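Local atomic coordinates of lovastatin nonaketide synthase, polyketide synthase component (Aspergillus terreus, PDB entry 7CPX), a protein that builds the nonaketide dihydromonacolin L, on the route to lovastatin, from nine malonyl-CoA units, acting as a homodimer in complex with the partner protein LovC. Residues S42-E47 / P68-L73; E47-D52 / L212-F217; R64-Y69 / L219-S224. The protein carries 2 engineered substitutions. All blocks are in the same frame, centred on the assembly; numbering follows the deposited sequence.

Contact 1. Residues S42-E47 / P68-L73; sequences SRIPKE and PYAYVL
Three backbone hydrogen bonds join Ser42-Ile44 to Pro68-Ala70. Ser42 and Ala70 form an antiparallel hydrogen-bonded pair: Ser42 N donates to Ala70 O (3.0 Å), and Ala70 N returns a bond to Ser42 O (3.1 Å). Two residues on, Ile44 N reaches Pro68 O (3.2 Å). Between these bonds Arg43 and Tyr69 make a non-hydrogen-bonded pair, with CA atoms 4.4 Å apart and their side chains leaving in different directions. The result is a two-stranded antiparallel ribbon, 42-43 with 69-70, within the thiolase-type ketosynthase; beyond it lies an inverse gamma turn centred on Tyr71, after which Val72 faces Ile44 and Pro45.

The flat and charged groups gather at the Pro68 end. With CG anti to the backbone N (chi1 -158°) and the chain bent at chi2, Arg43 doubles back over Pro68, whose CB lies 3.4 Å above the centre of one guanidinium face. The Tyr69 ring stands nearly upright to that guanidinium, the planes 85° apart, at its edge. The charge of Arg43 is met by a salt bridge from NH2 to Asp52.

Apolar contacts occupy the Ala70 side. Ile44 CD1 packs on Ala70 CB and on Val72 CG2 (4.1 Å), while CD of the Pro45 ring meets Val72 CG1 (4.0 Å). Phe217 of helix 214-222 packs against both Ile44 and Ala70.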
loop_
_atom_site.group_PDB
_atom_site.type_symbol
_atom_site.label_atom_id
_atom_site.label_comp_id
_atom_site.label_asym_id
_atom_site.label_seq_id
_atom_site.Cartn_x
_atom_site.Cartn_y
_atom_site.Cartn_z
ATOM N N SER A 42 -32.693 9.132 -5.306
ATOM C CA SER A 42 -31.692 9.405 -6.323
ATOM C C SER A 42 -30.433 8.617 -6.004
ATOM O O SER A 42 -30.254 8.114 -4.891
ATOM C CB SER A 42 -31.374 10.902 -6.406
ATOM O OG SER A 42 -30.877 11.384 -5.170
ATOM N N ARG A 43 -29.560 8.515 -7.000
ATOM C CA ARG A 43 -28.280 7.854 -6.804
ATOM C C ARG A 43 -27.506 8.551 -5.694
ATOM O O ARG A 43 -27.534 9.779 -5.572
ATOM C CB ARG A 43 -27.473 7.874 -8.102
ATOM C CG ARG A 43 -26.392 6.809 -8.195
ATOM C CD ARG A 43 -26.951 5.495 -8.714
ATOM N NE ARG A 43 -25.896 4.543 -9.040
ATOM C CZ ARG A 43 -26.098 3.378 -9.640
ATOM N NH1 ARG A 43 -27.310 2.986 -10.001
ATOM N NH2 ARG A 43 -25.060 2.586 -9.886
ATOM N N ILE A 44 -26.824 7.761 -4.873
ATOM C CA ILE A 44 -26.046 8.303 -3.762
ATOM C C ILE A 44 -25.086 9.347 -4.320
ATOM O O ILE A 44 -24.162 8.992 -5.065
ATOM C CB ILE A 44 -25.280 7.204 -3.011
ATOM C CG1 ILE A 44 -26.207 6.048 -2.624
ATOM C CG2 ILE A 44 -24.632 7.785 -1.772
ATOM C CD1 ILE A 44 -27.415 6.463 -1.829
ATOM N N PRO A 45 -25.253 10.630 -3.998
ATOM C CA PRO A 45 -24.362 11.643 -4.574
ATOM C C PRO A 45 -22.910 11.375 -4.215
ATOM O O PRO A 45 -22.591 10.938 -3.107
ATOM C CB PRO A 45 -24.864 12.953 -3.955
ATOM C CG PRO A 45 -26.258 12.673 -3.532
ATOM C CD PRO A 45 -26.280 11.235 -3.133
ATOM N N LYS A 46 -22.022 11.647 -5.173
ATOM C CA LYS A 46 -20.597 11.470 -4.923
ATOM C C LYS A 46 -20.120 12.379 -3.801
ATOM O O LYS A 46 -19.104 12.094 -3.159
ATOM C CB LYS A 46 -19.805 11.741 -6.201
ATOM C CG LYS A 46 -20.241 10.895 -7.387
ATOM C CD LYS A 46 -19.546 11.330 -8.666
ATOM C CE LYS A 46 -20.106 10.602 -9.876
ATOM N NZ LYS A 46 -19.495 11.076 -11.149
ATOM N N GLU A 47 -20.841 13.474 -3.549
ATOM C CA GLU A 47 -20.487 14.352 -2.440
ATOM C C GLU A 47 -20.583 13.622 -1.108
ATOM O O GLU A 47 -19.867 13.962 -0.160
ATOM C CB GLU A 47 -21.393 15.582 -2.439
ATOM C CG GLU A 47 -21.348 16.383 -3.729
ATOM C CD GLU A 47 -22.308 17.556 -3.722
ATOM O OE1 GLU A 47 -23.022 17.736 -2.714
ATOM O OE2 GLU A 47 -22.348 18.298 -4.725
ATOM N N PRO A 68 -27.766 1.117 -4.794
ATOM C CA PRO A 68 -27.055 2.368 -5.077
ATOM C C PRO A 68 -27.923 3.614 -5.033
ATOM O O PRO A 68 -27.464 4.678 -5.457
ATOM C CB PRO A 68 -26.525 2.128 -6.497
ATOM C CG PRO A 68 -27.566 1.280 -7.123
ATOM C CD PRO A 68 -28.087 0.381 -6.029
ATOM N N TYR A 69 -29.153 3.511 -4.539
ATOM C CA TYR A 69 -30.066 4.638 -4.453
ATOM C C TYR A 69 -30.467 4.865 -3.005
ATOM O O TYR A 69 -30.326 3.986 -2.150
ATOM C CB TYR A 69 -31.324 4.409 -5.296
ATOM C CG TYR A 69 -31.054 3.985 -6.719
ATOM C CD1 TYR A 69 -30.779 4.924 -7.703
ATOM C CD2 TYR A 69 -31.084 2.649 -7.082
ATOM C CE1 TYR A 69 -30.535 4.541 -9.005
ATOM C CE2 TYR A 69 -30.842 2.256 -8.382
ATOM C CZ TYR A 69 -30.568 3.206 -9.340
ATOM O OH TYR A 69 -30.325 2.818 -10.638
ATOM N N ALA A 70 -30.972 6.063 -2.739
ATOM C CA ALA A 70 -31.462 6.409 -1.415
ATOM C C ALA A 70 -32.214 7.724 -1.510
ATOM O O ALA A 70 -31.992 8.524 -2.423
ATOM C CB ALA A 70 -30.324 6.517 -0.400
ATOM N N TYR A 71 -33.111 7.935 -0.549
ATOM C CA TYR A 71 -33.844 9.191 -0.430
ATOM C C TYR A 71 -32.959 10.156 0.354
ATOM O O TYR A 71 -33.108 10.365 1.561
ATOM C CB TYR A 71 -35.192 8.962 0.238
ATOM C CG TYR A 71 -36.131 8.075 -0.553
ATOM C CD1 TYR A 71 -35.879 6.721 -0.701
ATOM C CD2 TYR A 71 -37.274 8.592 -1.144
ATOM C CE1 TYR A 71 -36.734 5.908 -1.417
ATOM C CE2 TYR A 71 -38.134 7.787 -1.861
ATOM C CZ TYR A 71 -37.863 6.445 -1.994
ATOM O OH TYR A 71 -38.718 5.642 -2.711
ATOM N N VAL A 72 -32.012 10.744 -0.358
ATOM C CA VAL A 72 -30.946 11.543 0.232
ATOM C C VAL A 72 -31.389 12.993 0.338
ATOM O O VAL A 72 -32.149 13.501 -0.493
ATOM C CB VAL A 72 -29.653 11.412 -0.600
ATOM C CG1 VAL A 72 -28.522 12.196 0.036
ATOM C CG2 VAL A 72 -29.263 9.952 -0.756
ATOM N N LEU A 73 -30.907 13.670 1.378
ATOM C CA LEU A 73 -31.153 15.096 1.523
ATOM C C LEU A 73 -30.407 15.872 0.446
ATOM O O LEU A 73 -29.271 15.544 0.092
ATOM C CB LEU A 73 -30.715 15.576 2.905
ATOM C CG LEU A 73 -31.400 14.915 4.101
ATOM C CD1 LEU A 73 -30.831 15.442 5.403
ATOM C CD2 LEU A 73 -32.894 15.139 4.051
#

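Contact 2. Residues E47-D52 / L212-F217; sequences ERFDVD and LGPMTF
The Phe49 ring lies with one face on the Gly213-Pro214 backbone: Pro214 N sits over its centre, 3.9 Å above the plane, and Gly213 C is 3.6 Å above it, displaced toward the rim. Pro214 CB adds an off-centre CH-pi contact from this side, 4.3 Å from the Phe49 ring centroid. The CZ end of the Phe49 ring points its edge at the face of Phe217 in an offset edge-to-face pair, centroids 5.3 Å apart and planes at 62°. A chi1 of 75° sets Phe49 CG between its own backbone N and carbonyl carbon and directs the ring at the start of helix 214-222. Beside it, the Arg48 guanidinium has Leu212 CD2 at its edge, 3.4 Å from NH2; that same NH2 forms a salt bridge with Glu246. Leu947 of helix 941-947 touches both Phe49 and Pro214, and Leu144 of the second subunit also packs on Pro214. In this ketosynthase fold the loop after strand 42-43 is thus seated on the first turn of a helix at the dimer interface. With no hydrogen bond between the two segments, their attachment rests on dispersion and weak ring electrostatics, and the charge of the buried Arg48 is probably offset largely by Glu246.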
loop_
_atom_site.group_PDB
_atom_site.type_symbol
_atom_site.label_atom_id
_atom_site.label_comp_id
_atom_site.label_asym_id
_atom_site.label_seq_id
_atom_site.Cartn_x
_atom_site.Cartn_y
_atom_site.Cartn_z
ATOM N N GLU A 47 -20.841 13.474 -3.549
ATOM C CA GLU A 47 -20.487 14.352 -2.440
ATOM C C GLU A 47 -20.583 13.622 -1.108
ATOM O O GLU A 47 -19.867 13.962 -0.160
ATOM C CB GLU A 47 -21.393 15.582 -2.439
ATOM C CG GLU A 47 -21.348 16.383 -3.729
ATOM C CD GLU A 47 -22.308 17.556 -3.722
ATOM O OE1 GLU A 47 -23.022 17.736 -2.714
ATOM O OE2 GLU A 47 -22.348 18.298 -4.725
ATOM N N ARG A 48 -21.459 12.622 -1.019
ATOM C CA ARG A 48 -21.603 11.824 0.194
ATOM C C ARG A 48 -20.647 10.637 0.166
ATOM O O ARG A 48 -19.755 10.523 1.011
ATOM C CB ARG A 48 -23.053 11.346 0.333
ATOM C CG ARG A 48 -24.090 12.363 -0.118
ATOM C CD ARG A 48 -23.984 13.648 0.675
ATOM N NE ARG A 48 -24.236 13.403 2.087
ATOM C CZ ARG A 48 -25.443 13.362 2.631
ATOM N NH1 ARG A 48 -26.533 13.585 1.916
ATOM N NH2 ARG A 48 -25.561 13.083 3.925
ATOM N N PHE A 49 -20.826 9.750 -0.811
ATOM C CA PHE A 49 -19.853 8.713 -1.121
ATOM C C PHE A 49 -20.246 8.059 -2.436
ATOM O O PHE A 49 -21.425 7.763 -2.660
ATOM C CB PHE A 49 -19.754 7.677 0.005
ATOM C CG PHE A 49 -20.902 6.713 0.060
ATOM C CD1 PHE A 49 -20.887 5.554 -0.696
ATOM C CD2 PHE A 49 -21.984 6.951 0.883
ATOM C CE1 PHE A 49 -21.935 4.663 -0.644
ATOM C CE2 PHE A 49 -23.035 6.062 0.941
ATOM C CZ PHE A 49 -23.013 4.916 0.176
ATOM N N ASP A 50 -19.274 7.836 -3.315
ATOM C CA ASP A 50 -19.574 7.285 -4.628
ATOM C C ASP A 50 -19.995 5.830 -4.489
ATOM O O ASP A 50 -19.152 4.929 -4.469
ATOM C CB ASP A 50 -18.368 7.412 -5.556
ATOM C CG ASP A 50 -18.700 7.074 -6.994
ATOM O OD1 ASP A 50 -19.877 6.763 -7.274
ATOM O OD2 ASP A 50 -17.787 7.120 -7.844
ATOM N N VAL A 51 -21.305 5.594 -4.390
ATOM C CA VAL A 51 -21.796 4.235 -4.197
ATOM C C VAL A 51 -21.414 3.356 -5.377
ATOM O O VAL A 51 -21.275 2.134 -5.233
ATOM C CB VAL A 51 -23.318 4.246 -3.971
ATOM C CG1 VAL A 51 -24.041 4.727 -5.220
ATOM C CG2 VAL A 51 -23.797 2.868 -3.565
ATOM N N ASP A 52 -21.243 3.952 -6.559
ATOM C CA ASP A 52 -20.769 3.181 -7.701
ATOM C C ASP A 52 -19.427 2.531 -7.402
ATOM O O ASP A 52 -19.116 1.466 -7.946
ATOM C CB ASP A 52 -20.666 4.075 -8.935
ATOM C CG ASP A 52 -21.994 4.694 -9.319
ATOM O OD1 ASP A 52 -22.475 5.579 -8.581
ATOM O OD2 ASP A 52 -22.559 4.295 -10.360
ATOM N N LEU A 212 -23.675 8.890 5.100
ATOM C CA LEU A 212 -22.356 9.491 5.002
ATOM C C LEU A 212 -21.277 8.497 4.615
ATOM O O LEU A 212 -20.193 8.917 4.200
ATOM C CB LEU A 212 -21.970 10.144 6.336
ATOM C CG LEU A 212 -23.068 10.962 7.018
ATOM C CD1 LEU A 212 -22.715 11.236 8.465
ATOM C CD2 LEU A 212 -23.296 12.261 6.275
ATOM N N GLY A 213 -21.546 7.202 4.739
ATOM C CA GLY A 213 -20.584 6.187 4.395
ATOM C C GLY A 213 -21.248 4.917 3.908
ATOM O O GLY A 213 -22.445 4.690 4.114
ATOM N N PRO A 214 -20.475 4.059 3.240
ATOM C CA PRO A 214 -21.043 2.806 2.725
ATOM C C PRO A 214 -21.237 1.745 3.789
ATOM O O PRO A 214 -21.855 0.713 3.500
ATOM C CB PRO A 214 -20.009 2.364 1.687
ATOM C CG PRO A 214 -18.724 2.900 2.220
ATOM C CD PRO A 214 -19.051 4.200 2.898
ATOM N N MET A 215 -20.722 1.959 5.001
ATOM C CA MET A 215 -20.800 0.956 6.057
ATOM C C MET A 215 -22.206 0.385 6.179
ATOM O O MET A 215 -22.416 -0.828 6.071
ATOM C CB MET A 215 -20.368 1.563 7.397
ATOM C CG MET A 215 -19.100 2.410 7.437
ATOM S SD MET A 215 -17.587 1.482 7.114
ATOM C CE MET A 215 -17.568 0.350 8.501
ATOM N N THR A 216 -23.185 1.263 6.407
ATOM C CA THR A 216 -24.559 0.805 6.574
ATOM C C THR A 216 -25.062 0.105 5.319
ATOM O O THR A 216 -25.730 -0.931 5.404
ATOM C CB THR A 216 -25.470 1.986 6.932
ATOM O OG1 THR A 216 -26.822 1.574 7.193
ATOM C CG2 THR A 216 -25.332 3.220 6.011
ATOM N N PHE A 217 -24.762 0.660 4.144
ATOM C CA PHE A 217 -25.235 0.052 2.906
ATOM C C PHE A 217 -24.677 -1.353 2.741
ATOM O O PHE A 217 -25.417 -2.296 2.446
ATOM C CB PHE A 217 -24.853 0.923 1.711
ATOM C CG PHE A 217 -25.697 2.151 1.569
ATOM C CD1 PHE A 217 -25.367 3.308 2.244
ATOM C CD2 PHE A 217 -26.819 2.148 0.764
ATOM C CE1 PHE A 217 -26.138 4.440 2.120
ATOM C CE2 PHE A 217 -27.599 3.279 0.635
ATOM C CZ PHE A 217 -27.258 4.428 1.314
#

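Contact 3. Residues R64-Y69 / L219-S224; sequences RTNAPY and LESKLS
Ser221 turns its hydroxyl out from helix 214-222, OG anti to the backbone N (chi1 -171°), toward Asn66, whose CG is set between its own N and carbonyl carbon (chi1 59°), which turns the amide OD1 toward the helix. The site lies at the C-terminal end of that helix, where Ser224, with positive phi, completes a Schellman motif; the loop that leads to strand 69-70 of the ketosynthase passes alongside. Ser221 OG is placed to donate to Asn66 OD1, but the modelled 2.3 Å is too short to be literal and the detail of this bond is doubtful. The serine CB lies close by, 3.6 Å from Thr65 OG1, an oxygen that takes a weak hydrogen bond from Ala67 N (3.4 Å). Lys222 starts out away from the loop, yet bends at chi2, chi3 and chi4 until its ammonium curls back along the helix. There NZ is shared among Arg64 O, Val218 O and Gly59 O; these three carbonyl oxygens, from loop and helix, would probably stabilise its charge. Pro148 of the second subunit packs on Lys222, placing this end of the helix at the dimer interface. The lysine NZ meets Arg64 O at 3.0 Å, with a C=O...N angle of 165°, nearly in line with the carbonyl.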
loop_
_atom_site.group_PDB
_atom_site.type_symbol
_atom_site.label_atom_id
_atom_site.label_comp_id
_atom_site.label_asym_id
_atom_site.label_seq_id
_atom_site.Cartn_x
_atom_site.Cartn_y
_atom_site.Cartn_z
ATOM N N ARG A 64 -19.623 -4.717 -0.951
ATOM C CA ARG A 64 -20.434 -4.048 -1.956
ATOM C C ARG A 64 -21.853 -3.899 -1.429
ATOM O O ARG A 64 -22.239 -4.513 -0.431
ATOM C CB ARG A 64 -20.458 -4.815 -3.284
ATOM C CG ARG A 64 -19.096 -5.174 -3.845
ATOM C CD ARG A 64 -18.336 -3.974 -4.376
ATOM N NE ARG A 64 -17.107 -4.391 -5.039
ATOM C CZ ARG A 64 -17.032 -4.790 -6.302
ATOM N NH1 ARG A 64 -18.094 -4.791 -7.091
ATOM N NH2 ARG A 64 -15.865 -5.205 -6.784
ATOM N N THR A 65 -22.633 -3.070 -2.118
ATOM C CA THR A 65 -24.040 -2.876 -1.799
ATOM C C THR A 65 -24.843 -2.912 -3.088
ATOM O O THR A 65 -24.452 -2.293 -4.081
ATOM C CB THR A 65 -24.269 -1.547 -1.070
ATOM O OG1 THR A 65 -25.658 -1.405 -0.750
ATOM C CG2 THR A 65 -23.831 -0.377 -1.935
ATOM N N ASN A 66 -25.959 -3.632 -3.072
ATOM C CA ASN A 66 -26.830 -3.731 -4.234
ATOM C C ASN A 66 -27.839 -2.596 -4.311
ATOM O O ASN A 66 -28.624 -2.548 -5.264
ATOM C CB ASN A 66 -27.569 -5.072 -4.230
ATOM C CG ASN A 66 -28.413 -5.270 -2.988
ATOM O OD1 ASN A 66 -28.205 -4.610 -1.971
ATOM N ND2 ASN A 66 -29.369 -6.188 -3.064
ATOM N N ALA A 67 -27.836 -1.681 -3.340
ATOM C CA ALA A 67 -28.768 -0.559 -3.293
ATOM C C ALA A 67 -28.000 0.733 -3.539
ATOM O O ALA A 67 -27.598 1.414 -2.584
ATOM C CB ALA A 67 -29.492 -0.511 -1.946
ATOM N N PRO A 68 -27.766 1.117 -4.794
ATOM C CA PRO A 68 -27.055 2.368 -5.077
ATOM C C PRO A 68 -27.923 3.614 -5.033
ATOM O O PRO A 68 -27.464 4.678 -5.457
ATOM C CB PRO A 68 -26.525 2.128 -6.497
ATOM C CG PRO A 68 -27.566 1.280 -7.123
ATOM C CD PRO A 68 -28.087 0.381 -6.029
ATOM N N TYR A 69 -29.153 3.511 -4.539
ATOM C CA TYR A 69 -30.066 4.638 -4.453
ATOM C C TYR A 69 -30.467 4.865 -3.005
ATOM O O TYR A 69 -30.326 3.986 -2.150
ATOM C CB TYR A 69 -31.324 4.409 -5.296
ATOM C CG TYR A 69 -31.054 3.985 -6.719
ATOM C CD1 TYR A 69 -30.779 4.924 -7.703
ATOM C CD2 TYR A 69 -31.084 2.649 -7.082
ATOM C CE1 TYR A 69 -30.535 4.541 -9.005
ATOM C CE2 TYR A 69 -30.842 2.256 -8.382
ATOM C CZ TYR A 69 -30.568 3.206 -9.340
ATOM O OH TYR A 69 -30.325 2.818 -10.638
ATOM N N LEU A 219 -23.428 -3.355 5.064
ATOM C CA LEU A 219 -23.932 -4.232 6.114
ATOM C C LEU A 219 -25.342 -4.712 5.799
ATOM O O LEU A 219 -25.629 -5.913 5.849
ATOM C CB LEU A 219 -23.899 -3.504 7.458
ATOM C CG LEU A 219 -22.514 -3.223 8.038
ATOM C CD1 LEU A 219 -22.606 -2.217 9.170
ATOM C CD2 LEU A 219 -21.870 -4.504 8.525
ATOM N N GLU A 220 -26.240 -3.782 5.464
ATOM C CA GLU A 220 -27.621 -4.159 5.193
ATOM C C GLU A 220 -27.738 -5.006 3.933
ATOM O O GLU A 220 -28.520 -5.961 3.904
ATOM C CB GLU A 220 -28.493 -2.908 5.074
ATOM C CG GLU A 220 -28.911 -2.294 6.405
ATOM C CD GLU A 220 -27.742 -1.858 7.265
ATOM O OE1 GLU A 220 -26.698 -2.540 7.249
ATOM O OE2 GLU A 220 -27.868 -0.827 7.958
ATOM N N SER A 221 -26.972 -4.681 2.888
ATOM C CA SER A 221 -27.013 -5.470 1.666
ATOM C C SER A 221 -26.440 -6.862 1.870
ATOM O O SER A 221 -26.797 -7.782 1.126
ATOM C CB SER A 221 -26.247 -4.751 0.557
ATOM O OG SER A 221 -26.450 -5.386 -0.689
ATOM N N LYS A 222 -25.560 -7.037 2.858
ATOM C CA LYS A 222 -25.071 -8.372 3.174
ATOM C C LYS A 222 -26.216 -9.288 3.577
ATOM O O LYS A 222 -26.189 -10.488 3.278
ATOM C CB LYS A 222 -24.025 -8.298 4.288
ATOM C CG LYS A 222 -22.670 -8.903 3.934
ATOM C CD LYS A 222 -21.756 -7.932 3.193
ATOM C CE LYS A 222 -22.146 -7.762 1.733
ATOM N NZ LYS A 222 -23.102 -6.644 1.524
ATOM N N LEU A 223 -27.226 -8.744 4.252
ATOM C CA LEU A 223 -28.445 -9.469 4.579
ATOM C C LEU A 223 -29.538 -9.277 3.538
ATOM O O LEU A 223 -30.648 -9.786 3.725
ATOM C CB LEU A 223 -28.970 -9.027 5.949
ATOM C CG LEU A 223 -28.157 -9.452 7.171
ATOM C CD1 LEU A 223 -28.792 -8.920 8.444
ATOM C CD2 LEU A 223 -28.028 -10.965 7.233
ATOM N N SER A 224 -29.255 -8.555 2.454
ATOM C CA SER A 224 -30.245 -8.267 1.417
ATOM C C SER A 224 -31.413 -7.458 1.970
ATOM O O SER A 224 -32.509 -7.463 1.405
ATOM C CB SER A 224 -30.751 -9.554 0.762
ATOM O OG SER A 224 -31.623 -9.266 -0.317
#

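How the contacts relate
From the N terminus, strand 42-43 enters a long loop that returns at strand 69-70, and contact 1 closes it with 20 residues between the segments. From within this loop two far longer closures run to helix 214-222: contact 2 takes 47-52 to the helix start, and contact 3 takes 64-69 to its end. Contact 2 crosses both others in sequence, whereas contact 3 begins on residues where contact 1 ends, sharing Pro68 and Tyr69. In space contact 2 adjoins both others: Val51 CG1 lies against Pro68 O, and Phe217 O against Thr65 OG1. Loop, ribbon and helix are thereby tied together beside the second subunit, which contacts 2 and 3 both touch.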